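PDB 4Q3M: MGS-M4 from Unidentified, which belongs to the TIM-barrel aldo-keto reductases and probably reduces carbonyl compounds with a nicotinamide cofactor, although its substrate is unknown. Local coordinates for residues Ala185-Met188 with Asp194-Ser197; Asn198-Lys203 with Met253-Ser258; Met12-Leu17 with Trp219-Glu224. All blocks are in the same frame, centred on the assembly; numbering follows the deposited sequence.

Interaction 1. Residues Ala185-Met188 with Asp194-Ser197; sequences APLM and DLLS. With SO4 (sulfate ion), chain G.
D194 meets M188 through carbon alone: the methyl CE of M188 lies 3.7 Å from CB of D194, the exposed residue among those touching. M188 reaches it because its chain runs extended through chi2 and then bends at the sulfur (chi3 61°), which sets CE against that CB.

L195, next along, does most of the packing. Its CB comes within 4.0 Å of SD of M188. With CG anti to the backbone N (chi1 -177°), the branch that carries CD2 reaches the backbone of the loop, 3.6 Å from CA of L187. The loop here is a type I turn, A185 to M188, closed by a 3.1 Å bond from M188 N to A185 O at the C-terminal end of barrel strand 180-184. L187 N gives a rather bent bond (133°) of 2.8 Å to O4 of a sulfate, which S189 N and K230 N also hold; this is consistent with the site where relatives bind the cofactor pyrophosphate. CD2 of L187 stands 4.1 Å from CD2 of L195. Beyond the loop, L195 also packs on I212 and A216 of helix 212-222.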
ATOM      1  N   ALA A 185     -11.805   1.820   9.556  1.00 40.62           N
ATOM      2  CA  ALA A 185     -11.343   0.564  10.141  1.00 39.41           C
ATOM      3  C   ALA A 185     -10.413   0.787  11.340  1.00 35.79           C
ATOM      4  O   ALA A 185      -9.312   0.233  11.380  1.00 33.76           O
ATOM      5  CB  ALA A 185     -10.645  -0.287   9.086  1.00 28.36           C
ATOM      6  N   PRO A 186     -10.849   1.591  12.327  1.00 36.41           N
ATOM      7  CA  PRO A 186      -9.951   1.846  13.457  1.00 36.83           C
ATOM      8  C   PRO A 186      -9.827   0.636  14.377  1.00 37.13           C
ATOM      9  O   PRO A 186      -8.880   0.551  15.160  1.00 36.96           O
ATOM     10  CB  PRO A 186     -10.624   3.011  14.177  1.00 39.28           C
ATOM     11  CG  PRO A 186     -12.067   2.817  13.904  1.00 39.41           C
ATOM     12  CD  PRO A 186     -12.160   2.241  12.517  1.00 38.67           C
ATOM     13  N   LEU A 187     -10.780  -0.285  14.280  1.00 37.58           N
ATOM     14  CA  LEU A 187     -10.734  -1.520  15.051  1.00 45.11           C
ATOM     15  C   LEU A 187     -10.282  -2.677  14.166  1.00 48.66           C
ATOM     16  O   LEU A 187     -10.586  -3.838  14.443  1.00 51.68           O
ATOM     17  CB  LEU A 187     -12.099  -1.822  15.672  1.00 47.25           C
ATOM     18  CG  LEU A 187     -12.662  -0.752  16.609  1.00 47.63           C
ATOM     19  CD1 LEU A 187     -13.909  -1.256  17.321  1.00 44.76           C
ATOM     20  CD2 LEU A 187     -11.607  -0.303  17.611  1.00 49.48           C
ATOM     21  N   MET A 188      -9.566  -2.338  13.097  1.00 44.70           N
ATOM     22  CA  MET A 188      -9.021  -3.305  12.142  1.00 38.28           C
ATOM     23  C   MET A 188     -10.096  -4.140  11.446  1.00 38.38           C
ATOM     24  O   MET A 188      -9.808  -5.220  10.932  1.00 37.07           O
ATOM     25  CB  MET A 188      -8.012  -4.230  12.832  1.00 34.06           C
ATOM     26  CG  MET A 188      -6.728  -3.535  13.259  1.00 33.90           C
ATOM     27  SD  MET A 188      -5.511  -4.663  13.968  1.00 47.85           S
ATOM     28  CE  MET A 188      -5.223  -5.763  12.585  1.00 39.54           C
ATOM     29  N   ASP A 194      -6.717  -9.600  15.727  1.00 62.32           N
ATOM     30  CA  ASP A 194      -5.343  -9.180  16.005  1.00 61.24           C
ATOM     31  C   ASP A 194      -5.293  -8.065  17.043  1.00 57.95           C
ATOM     32  O   ASP A 194      -4.368  -7.996  17.853  1.00 57.07           O
ATOM     33  CB  ASP A 194      -4.643  -8.722  14.724  1.00 61.54           C
ATOM     34  CG  ASP A 194      -3.919  -9.851  14.018  1.00 68.51           C
ATOM     35  OD1 ASP A 194      -2.947 -10.386  14.594  1.00 70.98           O
ATOM     36  OD2 ASP A 194      -4.314 -10.198  12.887  1.00 72.42           O
ATOM     37  N   LEU A 195      -6.299  -7.198  17.016  1.00 55.89           N
ATOM     38  CA  LEU A 195      -6.373  -6.079  17.946  1.00 55.74           C
ATOM     39  C   LEU A 195      -6.765  -6.544  19.347  1.00 55.31           C
ATOM     40  O   LEU A 195      -6.150  -6.143  20.335  1.00 57.04           O
ATOM     41  CB  LEU A 195      -7.368  -5.033  17.437  1.00 55.84           C
ATOM     42  CG  LEU A 195      -7.530  -3.753  18.257  1.00 58.61           C
ATOM     43  CD1 LEU A 195      -6.185  -3.232  18.734  1.00 58.80           C
ATOM     44  CD2 LEU A 195      -8.246  -2.694  17.436  1.00 59.94           C
ATOM     45  N   LEU A 196      -7.784  -7.393  19.426  1.00 55.02           N
ATOM     46  CA  LEU A 196      -8.272  -7.884  20.710  1.00 54.04           C
ATOM     47  C   LEU A 196      -7.280  -8.841  21.366  1.00 56.94           C
ATOM     48  O   LEU A 196      -7.300  -9.031  22.581  1.00 57.96           O
ATOM     49  CB  LEU A 196      -9.627  -8.573  20.540  1.00 51.40           C
ATOM     50  CG  LEU A 196     -10.775  -7.700  20.030  1.00 52.93           C
ATOM     51  CD1 LEU A 196     -12.077  -8.486  20.003  1.00 49.05           C
ATOM     52  CD2 LEU A 196     -10.917  -6.442  20.876  1.00 45.70           C
ATOM     53  N   SER A 197      -6.414  -9.442  20.556  1.00 60.14           N
ATOM     54  CA  SER A 197      -5.432 -10.393  21.063  1.00 51.88           C
ATOM     55  C   SER A 197      -4.105  -9.717  21.388  1.00 51.60           C
ATOM     56  O   SER A 197      -3.209 -10.334  21.962  1.00 59.80           O
ATOM     57  CB  SER A 197      -5.204 -11.517  20.050  1.00 52.60           C
ATOM     58  OG  SER A 197      -4.598 -11.022  18.868  1.00 50.41           O
TER
HETATM   59  S   SO4 G 301     -14.045  -0.995  12.368  1.00 60.52           S
HETATM   60  O1  SO4 G 301     -14.853  -2.181  12.632  1.00 60.98           O
HETATM   61  O2  SO4 G 301     -14.378  -0.462  11.050  1.00 62.59           O
HETATM   62  O3  SO4 G 301     -14.323   0.016  13.384  1.00 65.74           O
HETATM   63  O4  SO4 G 301     -12.630  -1.353  12.408  1.00 53.10           O

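Interaction 2. Residues Asn198-Lys203 with Met253-Ser258; sequences NETMAK and MKSIRS
Two pairs carry this contact, T200 with S255 and M201 with I256, and both work by van der Waals packing between helix 199-207 and the last turns of helix 250-257. In the buried pair, the methyl CE of M201 rests against the branched side of I256, 3.5 Å from CG1 and 3.6 Å from CG2. The methionine gets there by bending at chi2 (-59°) and again at the sulfur, and the two side chains meet at about a right angle. In the more open pair, T200 presents its methyl CG2, which lies 3.3 Å from OG and 3.4 Å from the carbonyl O of S255.

Hydrogen bonds stay within one segment or lead elsewhere. N198 is the N-cap of helix 199-207: its OD1 accepts M201 N at 2.6 Å, nearly straight (164°) and in the carbonyl plane. On the other helix, I256 O takes a bond from Q166 NE2, and R257 makes a salt bridge to D273 of the second subunit. No hydrogen bond crosses between the two segments, so the helices meet here through methyl packing and not through directed polar bonds.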
ATOM      1  N   ASN A 198      -3.986  -8.446  21.016  1.00 52.39           N
ATOM      2  CA  ASN A 198      -2.744  -7.706  21.209  1.00 52.60           C
ATOM      3  C   ASN A 198      -2.407  -7.525  22.682  1.00 55.15           C
ATOM      4  O   ASN A 198      -3.172  -6.921  23.433  1.00 55.03           O
ATOM      5  CB  ASN A 198      -2.825  -6.341  20.523  1.00 53.09           C
ATOM      6  CG  ASN A 198      -1.500  -5.606  20.538  1.00 51.86           C
ATOM      7  OD1 ASN A 198      -1.188  -4.885  21.486  1.00 53.39           O
ATOM      8  ND2 ASN A 198      -0.712  -5.785  19.485  1.00 48.74           N
ATOM      9  N   GLU A 199      -1.257  -8.055  23.086  1.00 58.05           N
ATOM     10  CA  GLU A 199      -0.815  -7.989  24.474  1.00 62.20           C
ATOM     11  C   GLU A 199      -0.636  -6.559  24.968  1.00 61.84           C
ATOM     12  O   GLU A 199      -1.033  -6.223  26.085  1.00 55.29           O
ATOM     13  CB  GLU A 199       0.499  -8.744  24.648  1.00 70.92           C
ATOM     14  CG  GLU A 199       1.065  -8.625  26.046  1.00 79.69           C
ATOM     15  CD  GLU A 199       2.473  -9.155  26.145  1.00 86.14           C
ATOM     16  OE1 GLU A 199       3.198  -9.114  25.129  1.00 86.51           O
ATOM     17  OE2 GLU A 199       2.853  -9.631  27.236  1.00 90.08           O
ATOM     18  N   THR A 200      -0.020  -5.726  24.136  1.00 58.97           N
ATOM     19  CA  THR A 200       0.233  -4.337  24.495  1.00 56.33           C
ATOM     20  C   THR A 200      -1.078  -3.577  24.657  1.00 55.67           C
ATOM     21  O   THR A 200      -1.264  -2.852  25.633  1.00 57.90           O
ATOM     22  CB  THR A 200       1.113  -3.635  23.447  1.00 53.96           C
ATOM     23  OG1 THR A 200       2.345  -4.351  23.296  1.00 55.06           O
ATOM     24  CG2 THR A 200       1.412  -2.206  23.870  1.00 53.49           C
ATOM     25  N   MET A 201      -1.987  -3.753  23.702  1.00 54.31           N
ATOM     26  CA  MET A 201      -3.303  -3.127  23.775  1.00 53.94           C
ATOM     27  C   MET A 201      -4.083  -3.625  24.988  1.00 58.61           C
ATOM     28  O   MET A 201      -4.810  -2.863  25.626  1.00 57.68           O
ATOM     29  CB  MET A 201      -4.104  -3.397  22.499  1.00 44.47           C
ATOM     30  CG  MET A 201      -3.564  -2.716  21.252  1.00 45.18           C
ATOM     31  SD  MET A 201      -3.491  -0.920  21.387  1.00 48.21           S
ATOM     32  CE  MET A 201      -1.727  -0.691  21.583  1.00 97.33           C
ATOM     33  N   ALA A 202      -3.927  -4.908  25.296  1.00 63.84           N
ATOM     34  CA  ALA A 202      -4.644  -5.523  26.408  1.00 67.02           C
ATOM     35  C   ALA A 202      -4.124  -5.017  27.748  1.00 70.54           C
ATOM     36  O   ALA A 202      -4.891  -4.844  28.694  1.00 69.19           O
ATOM     37  CB  ALA A 202      -4.536  -7.038  26.336  1.00 68.32           C
ATOM     38  N   LYS A 203      -2.817  -4.782  27.823  1.00 74.75           N
ATOM     39  CA  LYS A 203      -2.200  -4.322  29.058  1.00 79.70           C
ATOM     40  C   LYS A 203      -2.651  -2.903  29.383  1.00 78.27           C
ATOM     41  O   LYS A 203      -3.194  -2.656  30.453  1.00 77.44           O
ATOM     42  CB  LYS A 203      -0.670  -4.382  28.966  1.00 86.08           C
ATOM     43  CG  LYS A 203       0.054  -3.279  29.741  1.00 93.23           C
ATOM     44  CD  LYS A 203       1.302  -2.796  29.018  1.00 96.70           C
ATOM     45  CE  LYS A 203       1.977  -1.658  29.774  1.00 98.65           C
ATOM     46  NZ  LYS A 203       1.198  -0.388  29.703  1.00 95.54           N
ATOM     47  N   MET A 253       1.498   6.150  24.615  1.00 57.31           N
ATOM     48  CA  MET A 253       1.604   6.451  23.192  1.00 55.86           C
ATOM     49  C   MET A 253       2.826   5.793  22.562  1.00 57.75           C
ATOM     50  O   MET A 253       2.766   5.305  21.433  1.00 58.49           O
ATOM     51  CB  MET A 253       1.655   7.964  22.976  1.00 47.42           C
ATOM     52  CG  MET A 253       0.386   8.684  23.394  1.00 47.31           C
ATOM     53  SD  MET A 253      -1.034   8.178  22.408  1.00 47.10           S
ATOM     54  CE  MET A 253      -0.551   8.789  20.795  1.00 44.53           C
ATOM     55  N   LYS A 254       3.933   5.780  23.297  1.00 60.72           N
ATOM     56  CA  LYS A 254       5.161   5.170  22.805  1.00 64.25           C
ATOM     57  C   LYS A 254       5.063   3.648  22.853  1.00 61.95           C
ATOM     58  O   LYS A 254       5.762   2.949  22.119  1.00 60.93           O
ATOM     59  CB  LYS A 254       6.366   5.655  23.614  1.00 73.07           C
ATOM     60  CG  LYS A 254       7.528   6.126  22.756  1.00 82.76           C
ATOM     61  CD  LYS A 254       7.068   7.154  21.733  1.00 85.86           C
ATOM     62  CE  LYS A 254       8.227   7.662  20.891  1.00 89.32           C
ATOM     63  NZ  LYS A 254       7.776   8.110  19.543  1.00 88.09           N
ATOM     64  N   SER A 255       4.191   3.144  23.719  1.00 60.17           N
ATOM     65  CA  SER A 255       3.951   1.709  23.817  1.00 57.94           C
ATOM     66  C   SER A 255       3.033   1.247  22.689  1.00 54.53           C
ATOM     67  O   SER A 255       3.180   0.143  22.166  1.00 54.19           O
ATOM     68  CB  SER A 255       3.346   1.354  25.177  1.00 59.96           C
ATOM     69  OG  SER A 255       3.352  -0.046  25.390  1.00 61.19           O
ATOM     70  N   ILE A 256       2.083   2.103  22.322  1.00 53.39           N
ATOM     71  CA  ILE A 256       1.179   1.828  21.212  1.00 46.97           C
ATOM     72  C   ILE A 256       1.921   1.976  19.884  1.00 45.11           C
ATOM     73  O   ILE A 256       1.588   1.327  18.895  1.00 42.86           O
ATOM     74  CB  ILE A 256      -0.050   2.770  21.239  1.00 44.44           C
ATOM     75  CG1 ILE A 256      -0.824   2.602  22.549  1.00 44.32           C
ATOM     76  CG2 ILE A 256      -0.970   2.513  20.052  1.00 40.99           C
ATOM     77  CD1 ILE A 256      -2.109   3.399  22.609  1.00 47.29           C
ATOM     78  N   ARG A 257       2.944   2.825  19.875  1.00 48.94           N
ATOM     79  CA  ARG A 257       3.725   3.079  18.669  1.00 49.20           C
ATOM     80  C   ARG A 257       4.396   1.812  18.135  1.00 48.13           C
ATOM     81  O   ARG A 257       4.498   1.615  16.924  1.00 46.16           O
ATOM     82  CB  ARG A 257       4.782   4.152  18.942  1.00 43.94           C
ATOM     83  CG  ARG A 257       5.671   4.471  17.752  1.00 44.36           C
ATOM     84  CD  ARG A 257       4.854   4.973  16.575  1.00 48.36           C
ATOM     85  NE  ARG A 257       5.672   5.177  15.385  1.00 45.83           N
ATOM     86  CZ  ARG A 257       5.895   4.247  14.462  1.00 44.42           C
ATOM     87  NH1 ARG A 257       5.360   3.040  14.591  1.00 44.77           N
ATOM     88  NH2 ARG A 257       6.654   4.521  13.411  1.00 45.40           N
ATOM     89  N   SER A 258       4.837   0.951  19.046  1.00 52.52           N
ATOM     90  CA  SER A 258       5.606  -0.234  18.675  1.00 57.32           C
ATOM     91  C   SER A 258       4.755  -1.343  18.059  1.00 55.48           C
ATOM     92  O   SER A 258       5.284  -2.230  17.387  1.00 55.53           O
ATOM     93  CB  SER A 258       6.347  -0.782  19.897  1.00 66.69           C
ATOM     94  OG  SER A 258       7.337   0.127  20.344  1.00 75.99           O
TER

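Interaction 3. Residues Met12-Leu17 with Trp219-Glu224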
ATOM      1  N   MET A  12     -15.661  19.578  12.576  1.00 54.99           N
ATOM      2  CA  MET A  12     -15.967  18.179  12.312  1.00 52.63           C
ATOM      3  C   MET A  12     -15.741  17.353  13.571  1.00 51.90           C
ATOM      4  O   MET A  12     -14.617  17.279  14.068  1.00 49.96           O
ATOM      5  CB  MET A  12     -15.105  17.651  11.163  1.00 48.30           C
ATOM      6  CG  MET A  12     -15.354  16.198  10.795  1.00 44.13           C
ATOM      7  SD  MET A  12     -14.197  15.616   9.538  1.00 42.48           S
ATOM      8  CE  MET A  12     -14.844  13.980   9.206  1.00 33.07           C
ATOM      9  N   PRO A  13     -16.815  16.746  14.102  1.00 53.73           N
ATOM     10  CA  PRO A  13     -16.721  15.881  15.284  1.00 54.11           C
ATOM     11  C   PRO A  13     -15.652  14.808  15.107  1.00 51.76           C
ATOM     12  O   PRO A  13     -15.723  14.020  14.162  1.00 50.81           O
ATOM     13  CB  PRO A  13     -18.117  15.263  15.376  1.00 50.76           C
ATOM     14  CG  PRO A  13     -19.007  16.282  14.754  1.00 51.63           C
ATOM     15  CD  PRO A  13     -18.204  16.886  13.633  1.00 51.64           C
ATOM     16  N   ILE A  14     -14.673  14.790  16.006  1.00 51.78           N
ATOM     17  CA  ILE A  14     -13.507  13.923  15.862  1.00 51.96           C
ATOM     18  C   ILE A  14     -13.880  12.443  15.930  1.00 49.34           C
ATOM     19  O   ILE A  14     -13.112  11.582  15.502  1.00 44.63           O
ATOM     20  CB  ILE A  14     -12.442  14.240  16.939  1.00 41.93           C
ATOM     21  CG1 ILE A  14     -11.053  13.792  16.473  1.00 40.58           C
ATOM     22  CG2 ILE A  14     -12.815  13.615  18.275  1.00 44.74           C
ATOM     23  CD1 ILE A  14      -9.938  14.175  17.419  1.00 42.92           C
ATOM     24  N   ILE A  15     -15.064  12.152  16.459  1.00 49.78           N
ATOM     25  CA  ILE A  15     -15.573  10.788  16.463  1.00 48.82           C
ATOM     26  C   ILE A  15     -16.908  10.734  15.724  1.00 48.74           C
ATOM     27  O   ILE A  15     -17.655  11.712  15.698  1.00 51.62           O
ATOM     28  CB  ILE A  15     -15.739  10.238  17.898  1.00 52.35           C
ATOM     29  CG1 ILE A  15     -15.892   8.714  17.875  1.00 44.56           C
ATOM     30  CG2 ILE A  15     -16.911  10.902  18.611  1.00 46.09           C
ATOM     31  CD1 ILE A  15     -16.097   8.101  19.237  1.00 51.61           C
ATOM     32  N   GLY A  16     -17.190   9.593  15.106  1.00 46.34           N
ATOM     33  CA  GLY A  16     -18.434   9.406  14.386  1.00 45.37           C
ATOM     34  C   GLY A  16     -18.763   7.940  14.199  1.00 45.34           C
ATOM     35  O   GLY A  16     -17.901   7.077  14.358  1.00 42.03           O
ATOM     36  N   LEU A  17     -20.016   7.658  13.864  1.00 47.62           N
ATOM     37  CA  LEU A  17     -20.444   6.286  13.629  1.00 52.41           C
ATOM     38  C   LEU A  17     -20.125   5.843  12.207  1.00 53.48           C
ATOM     39  O   LEU A  17     -20.446   6.536  11.242  1.00 51.94           O
ATOM     40  CB  LEU A  17     -21.942   6.131  13.894  1.00 45.05           C
ATOM     41  CG  LEU A  17     -22.511   4.757  13.535  1.00 47.07           C
ATOM     42  CD1 LEU A  17     -21.904   3.675  14.416  1.00 51.20           C
ATOM     43  CD2 LEU A  17     -24.028   4.748  13.627  1.00 48.83           C
ATOM     44  N   TRP A 219      -6.396   6.483  21.134  1.00 49.88           N
ATOM     45  CA  TRP A 219      -5.063   6.668  20.577  1.00 47.73           C
ATOM     46  C   TRP A 219      -5.111   7.516  19.308  1.00 45.71           C
ATOM     47  O   TRP A 219      -4.249   8.367  19.084  1.00 46.24           O
ATOM     48  CB  TRP A 219      -4.420   5.310  20.297  1.00 45.99           C
ATOM     49  CG  TRP A 219      -3.196   5.371  19.444  1.00 41.56           C
ATOM     50  CD1 TRP A 219      -1.964   5.828  19.809  1.00 45.20           C
ATOM     51  CD2 TRP A 219      -3.079   4.942  18.084  1.00 39.05           C
ATOM     52  NE1 TRP A 219      -1.089   5.719  18.755  1.00 46.27           N
ATOM     53  CE2 TRP A 219      -1.749   5.176  17.684  1.00 40.60           C
ATOM     54  CE3 TRP A 219      -3.973   4.385  17.164  1.00 36.04           C
ATOM     55  CZ2 TRP A 219      -1.291   4.874  16.406  1.00 39.34           C
ATOM     56  CZ3 TRP A 219      -3.517   4.086  15.896  1.00 38.60           C
ATOM     57  CH2 TRP A 219      -2.189   4.330  15.527  1.00 39.93           C
ATOM     58  N   LEU A 220      -6.133   7.288  18.488  1.00 41.96           N
ATOM     59  CA  LEU A 220      -6.353   8.098  17.298  1.00 42.84           C
ATOM     60  C   LEU A 220      -6.780   9.513  17.678  1.00 41.52           C
ATOM     61  O   LEU A 220      -6.366  10.486  17.046  1.00 40.26           O
ATOM     62  CB  LEU A 220      -7.404   7.452  16.394  1.00 44.91           C
ATOM     63  CG  LEU A 220      -6.968   6.171  15.681  1.00 47.27           C
ATOM     64  CD1 LEU A 220      -8.152   5.505  15.008  1.00 47.70           C
ATOM     65  CD2 LEU A 220      -5.874   6.473  14.666  1.00 46.79           C
ATOM     66  N   ILE A 221      -7.610   9.617  18.713  1.00 42.13           N
ATOM     67  CA  ILE A 221      -8.033  10.910  19.239  1.00 40.22           C
ATOM     68  C   ILE A 221      -6.829  11.729  19.689  1.00 39.48           C
ATOM     69  O   ILE A 221      -6.741  12.927  19.414  1.00 39.87           O
ATOM     70  CB  ILE A 221      -9.000  10.753  20.432  1.00 44.12           C
ATOM     71  CG1 ILE A 221     -10.224   9.927  20.037  1.00 44.25           C
ATOM     72  CG2 ILE A 221      -9.422  12.112  20.956  1.00 41.97           C
ATOM     73  CD1 ILE A 221     -11.096  10.594  19.016  1.00 45.69           C
ATOM     74  N   GLU A 222      -5.902  11.068  20.377  1.00 37.26           N
ATOM     75  CA  GLU A 222      -4.697  11.721  20.874  1.00 41.34           C
ATOM     76  C   GLU A 222      -3.836  12.247  19.728  1.00 44.61           C
ATOM     77  O   GLU A 222      -3.145  13.256  19.872  1.00 45.12           O
ATOM     78  CB  GLU A 222      -3.881  10.755  21.740  1.00 43.22           C
ATOM     79  CG  GLU A 222      -4.596  10.263  22.995  1.00 41.97           C
ATOM     80  CD  GLU A 222      -4.718  11.327  24.073  1.00 48.58           C
ATOM     81  OE1 GLU A 222      -4.146  12.424  23.907  1.00 51.83           O
ATOM     82  OE2 GLU A 222      -5.388  11.061  25.096  1.00 47.17           O
ATOM     83  N   ARG A 223      -3.886  11.560  18.590  1.00 44.25           N
ATOM     84  CA  ARG A 223      -3.117  11.962  17.416  1.00 42.68           C
ATOM     85  C   ARG A 223      -3.864  12.983  16.564  1.00 41.37           C
ATOM     86  O   ARG A 223      -3.468  13.256  15.429  1.00 40.47           O
ATOM     87  CB  ARG A 223      -2.768  10.742  16.560  1.00 42.58           C
ATOM     88  CG  ARG A 223      -1.827   9.750  17.218  1.00 46.50           C
ATOM     89  CD  ARG A 223      -1.545   8.585  16.282  1.00 45.74           C
ATOM     90  NE  ARG A 223      -0.905   9.026  15.045  1.00 42.97           N
ATOM     91  CZ  ARG A 223      -0.834   8.294  13.938  1.00 43.29           C
ATOM     92  NH1 ARG A 223      -1.368   7.081  13.907  1.00 44.11           N
ATOM     93  NH2 ARG A 223      -0.232   8.777  12.859  1.00 38.16           N
ATOM     94  N   GLU A 224      -4.940  13.537  17.118  1.00 49.40           N
ATOM     95  CA  GLU A 224      -5.782  14.510  16.421  1.00 50.42           C
ATOM     96  C   GLU A 224      -6.289  13.967  15.086  1.00 47.99           C
ATOM     97  O   GLU A 224      -6.344  14.687  14.089  1.00 42.47           O
ATOM     98  CB  GLU A 224      -5.022  15.822  16.206  1.00 52.69           C
ATOM     99  CG  GLU A 224      -4.648  16.534  17.498  1.00 58.08           C
ATOM    100  CD  GLU A 224      -3.925  17.845  17.259  1.00 63.76           C
ATOM    101  OE1 GLU A 224      -3.362  18.025  16.159  1.00 66.35           O
ATOM    102  OE2 GLU A 224      -3.921  18.697  18.171  1.00 66.67           O
TER
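The N-terminal hairpin of strands 3-5 and 11-13, a familiar feature of aldo-keto reductases that closes the bottom of the barrel, runs into the first barrel strand, 17-18, through a short link. There I14 packs on I221 at the C-terminal end of helix 212-222. The closest approach is methyl to methyl: CG2 of I14 lies 3.6 Å from CD1 of I221, and CG1 of I14 is 4.1 Å from the same methyl. With CG1 of I14 anti to the backbone N (chi1 -157°), CG2 takes the crowded position between N and the carbonyl carbon, and the longer branch extends over the helix end. Its CD1 comes within 4.0 Å of the carbonyl O of I221 and 4.3 Å of CA of E224. I221 answers with a chain bent at both torsions, which brings its CD1 up against the I14 side chain.

The helix finishes in a Schellman motif. E224 takes positive phi as the C-prime residue; its N bonds to I221 O at 3.0 Å and the N of the next residue bonds to L220 O, so the carbonyl beside the I14 methyl is already engaged. Replacing I14 by an alanine would probably take away the methyl that meets CD1 of I221 and open a gap between the hairpin link and the helix end.

Around the pair, I14 makes backbone hydrogen bonds to H2 and to V227 of strand 226-227, and I221 also packs on V227. On other sides of the helix, L220 leans on strands 180-184 and 226-227, while W219 and E222 touch helix 250-257.

Helix 212-222 is common ground. Interaction 3 uses its C-terminal end directly, P186 of interaction 1 packs on L220, and M253 and I256 of interaction 2 press on W219. Interactions 1 and 2 also meet, L195 CD1 lying 3.7 Å from M201 CG, as helices 192-196 and 199-207 follow one another. Interactions 1 and 3 are mostly buried; interaction 2, its centre about 23 Å from the chain centre, is only partly so. All three rest mainly on carbon packing, with no hydrogen bond across the segments; in interaction 2 a methyl also meets a serine hydroxyl. Their polar surroundings differ: a backbone-bound sulfate, then helix capping and an intersubunit salt bridge, then a Schellman helix end.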